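Local coordinates for protein flavodoxin-like domain (Synechococcus elongatus PCC 6301, PDB 3HLY) that probably binds a flavin cofactor, most likely FMN, and may take part in electron transfer as a flavodoxin-like domain, at residues 3-8 with 19-24. Numbering follows the deposited sequence.
Sequences VLIGYL and QAIGRG
Ile5 reaches from the first strand in the parallel sheet of a flavodoxin-like alpha/beta fold to Gly22 on the helix that follows, a worked example of how the helix of a beta-alpha-beta unit settles on its own strand. The contact is wholly apolar and buried, with no hydrogen bond between 3-8 and 19-24. The closest approach sets one methyl group against main chain: Ile5 CD1 lies 3.8 Å from Gly22 CA. Because Gly22 has no side chain, the tip of the isoleucine can rest on the helix main chain itself. Ile5 CA and Gly22 CA are 7.6 Å apart, the nearest CA pair of the two segments.

Side chain to side chain, the approach is looser: Ile5 CD1 stands 4.4 Å from CG2 of Ile21, the residue before Gly22 in the helix. Beyond the pair, Ile5 also packs on Ser18 of helix 14-27 and on Val32 and Met34 of the neighbouring strand, while Ile21 meets Cys131 of helix 125-144, so the contact sits within the layer between sheet and helices. In Ile5, CG1 stands anti to the carbonyl carbon (chi1 -61°) and the chain runs on extended (chi2 -176°), which carries CD1 to within 3.9 Å of Gly22 N.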
ATOM      1  N   VAL A   3      -5.679   4.815  -7.076  1.00 27.00           N
ATOM      2  CA  VAL A   3      -5.036   4.205  -5.931  1.00 25.19           C
ATOM      3  C   VAL A   3      -3.526   4.105  -6.160  1.00 29.88           C
ATOM      4  O   VAL A   3      -3.072   3.688  -7.218  1.00 28.62           O
ATOM      5  CB  VAL A   3      -5.633   2.814  -5.655  1.00 26.61           C
ATOM      6  CG1 VAL A   3      -4.931   2.163  -4.468  1.00 20.57           C
ATOM      7  CG2 VAL A   3      -7.122   2.950  -5.367  1.00 31.59           C
ATOM      8  N   LEU A   4      -2.755   4.528  -5.173  1.00 20.23           N
ATOM      9  CA  LEU A   4      -1.309   4.468  -5.277  1.00 19.73           C
ATOM     10  C   LEU A   4      -0.829   3.256  -4.506  1.00 25.96           C
ATOM     11  O   LEU A   4      -1.129   3.117  -3.333  1.00 22.06           O
ATOM     12  CB  LEU A   4      -0.669   5.711  -4.664  1.00 34.30           C
ATOM     13  CG  LEU A   4       0.850   5.645  -4.415  1.00 47.49           C
ATOM     14  CD1 LEU A   4       1.614   5.586  -5.748  1.00 49.11           C
ATOM     15  CD2 LEU A   4       1.288   6.857  -3.627  1.00 54.26           C
ATOM     16  N   ILE A   5      -0.080   2.386  -5.166  1.00 24.49           N
ATOM     17  CA  ILE A   5       0.471   1.224  -4.485  1.00 23.46           C
ATOM     18  C   ILE A   5       1.975   1.438  -4.369  1.00 25.33           C
ATOM     19  O   ILE A   5       2.683   1.561  -5.375  1.00 32.09           O
ATOM     20  CB  ILE A   5       0.183  -0.075  -5.252  1.00 25.62           C
ATOM     21  CG1 ILE A   5      -1.335  -0.273  -5.354  1.00 40.31           C
ATOM     22  CG2 ILE A   5       0.810  -1.262  -4.530  1.00 20.87           C
ATOM     23  CD1 ILE A   5      -1.748  -1.574  -6.020  1.00 48.60           C
ATOM     24  N   GLY A   6       2.452   1.527  -3.133  1.00 30.29           N
ATOM     25  CA  GLY A   6       3.869   1.727  -2.894  1.00 27.19           C
ATOM     26  C   GLY A   6       4.480   0.527  -2.194  1.00 40.25           C
ATOM     27  O   GLY A   6       3.862  -0.065  -1.305  1.00 31.11           O
ATOM     28  N   TYR A   7       5.689   0.155  -2.601  1.00 39.87           N
ATOM     29  CA  TYR A   7       6.382  -0.984  -1.998  1.00 35.64           C
ATOM     30  C   TYR A   7       7.862  -0.921  -2.323  1.00 38.41           C
ATOM     31  O   TYR A   7       8.310  -0.012  -3.013  1.00 50.12           O
ATOM     32  CB  TYR A   7       5.816  -2.308  -2.523  1.00 37.36           C
ATOM     33  CG  TYR A   7       5.856  -2.428  -4.027  1.00 42.97           C
ATOM     34  CD1 TYR A   7       4.972  -1.701  -4.823  1.00 47.86           C
ATOM     35  CD2 TYR A   7       6.805  -3.235  -4.661  1.00 42.48           C
ATOM     36  CE1 TYR A   7       5.029  -1.768  -6.208  1.00 45.33           C
ATOM     37  CE2 TYR A   7       6.872  -3.307  -6.058  1.00 41.65           C
ATOM     38  CZ  TYR A   7       5.978  -2.568  -6.821  1.00 46.15           C
ATOM     39  OH  TYR A   7       6.017  -2.623  -8.196  1.00 53.70           O
ATOM     40  N   LEU A   8       8.622  -1.891  -1.824  1.00 45.09           N
ATOM     41  CA  LEU A   8      10.050  -1.938  -2.107  1.00 48.72           C
ATOM     42  C   LEU A   8      10.333  -3.029  -3.123  1.00 44.48           C
ATOM     43  O   LEU A   8       9.919  -4.175  -2.955  1.00 47.47           O
ATOM     44  CB  LEU A   8      10.868  -2.212  -0.837  1.00 41.53           C
ATOM     45  CG  LEU A   8      11.098  -1.067   0.149  1.00 53.92           C
ATOM     46  CD1 LEU A   8       9.807  -0.759   0.881  1.00 62.37           C
ATOM     47  CD2 LEU A   8      12.178  -1.471   1.147  1.00 61.91           C
ATOM     48  N   GLN A  19       1.357  -6.856  -6.737  1.00 24.98           N
ATOM     49  CA  GLN A  19       0.804  -7.100  -8.071  1.00 18.59           C
ATOM     50  C   GLN A  19      -0.577  -7.756  -7.991  1.00 31.48           C
ATOM     51  O   GLN A  19      -1.464  -7.456  -8.785  1.00 25.88           O
ATOM     52  CB  GLN A  19       1.736  -8.010  -8.877  1.00 26.21           C
ATOM     53  CG  GLN A  19       2.852  -7.293  -9.593  1.00 44.32           C
ATOM     54  CD  GLN A  19       3.883  -8.256 -10.155  1.00 49.16           C
ATOM     55  OE1 GLN A  19       3.596  -9.438 -10.380  1.00 46.61           O
ATOM     56  NE2 GLN A  19       5.089  -7.755 -10.389  1.00 52.30           N
ATOM     57  N   ALA A  20      -0.731  -8.678  -7.042  1.00 24.07           N
ATOM     58  CA  ALA A  20      -1.985  -9.380  -6.821  1.00 22.25           C
ATOM     59  C   ALA A  20      -3.064  -8.363  -6.401  1.00 20.63           C
ATOM     60  O   ALA A  20      -4.190  -8.417  -6.880  1.00 36.76           O
ATOM     61  CB  ALA A  20      -1.803 -10.427  -5.735  1.00 19.99           C
ATOM     62  N   ILE A  21      -2.726  -7.448  -5.506  1.00 15.99           N
ATOM     63  CA  ILE A  21      -3.693  -6.424  -5.080  1.00 19.75           C
ATOM     64  C   ILE A  21      -3.985  -5.534  -6.284  1.00 27.67           C
ATOM     65  O   ILE A  21      -5.143  -5.163  -6.523  1.00 23.10           O
ATOM     66  CB  ILE A  21      -3.124  -5.547  -3.937  1.00 25.66           C
ATOM     67  CG1 ILE A  21      -2.951  -6.378  -2.668  1.00 32.01           C
ATOM     68  CG2 ILE A  21      -4.077  -4.396  -3.594  1.00 29.39           C
ATOM     69  CD1 ILE A  21      -1.988  -5.708  -1.630  1.00 19.55           C
ATOM     70  N   GLY A  22      -2.934  -5.193  -7.034  1.00 20.49           N
ATOM     71  CA  GLY A  22      -3.096  -4.346  -8.208  1.00 18.42           C
ATOM     72  C   GLY A  22      -4.022  -4.986  -9.247  1.00 24.53           C
ATOM     73  O   GLY A  22      -4.848  -4.315  -9.859  1.00 26.39           O
ATOM     74  N   ARG A  23      -3.894  -6.297  -9.442  1.00 25.07           N
ATOM     75  CA  ARG A  23      -4.745  -7.014 -10.403  1.00 36.68           C
ATOM     76  C   ARG A  23      -6.218  -6.899  -9.997  1.00 34.08           C
ATOM     77  O   ARG A  23      -7.099  -6.675 -10.830  1.00 26.99           O
ATOM     78  CB  ARG A  23      -4.358  -8.505 -10.444  1.00 44.48           C
ATOM     79  CG  ARG A  23      -3.835  -9.003 -11.762  1.00 53.95           C
ATOM     80  CD  ARG A  23      -3.334 -10.442 -11.625  1.00 60.14           C
ATOM     81  NE  ARG A  23      -2.462 -10.573 -10.460  1.00 62.29           N
ATOM     82  CZ  ARG A  23      -1.689 -11.621 -10.199  1.00 62.70           C
ATOM     83  NH1 ARG A  23      -1.659 -12.660 -11.026  1.00 74.63           N
ATOM     84  NH2 ARG A  23      -0.951 -11.633  -9.098  1.00 59.06           N
ATOM     85  N   GLY A  24      -6.483  -7.084  -8.709  1.00 27.06           N
ATOM     86  CA  GLY A  24      -7.845  -7.004  -8.227  1.00 27.81           C
ATOM     87  C   GLY A  24      -8.397  -5.616  -8.480  1.00 34.83           C
ATOM     88  O   GLY A  24      -9.533  -5.460  -8.911  1.00 35.92           O
TER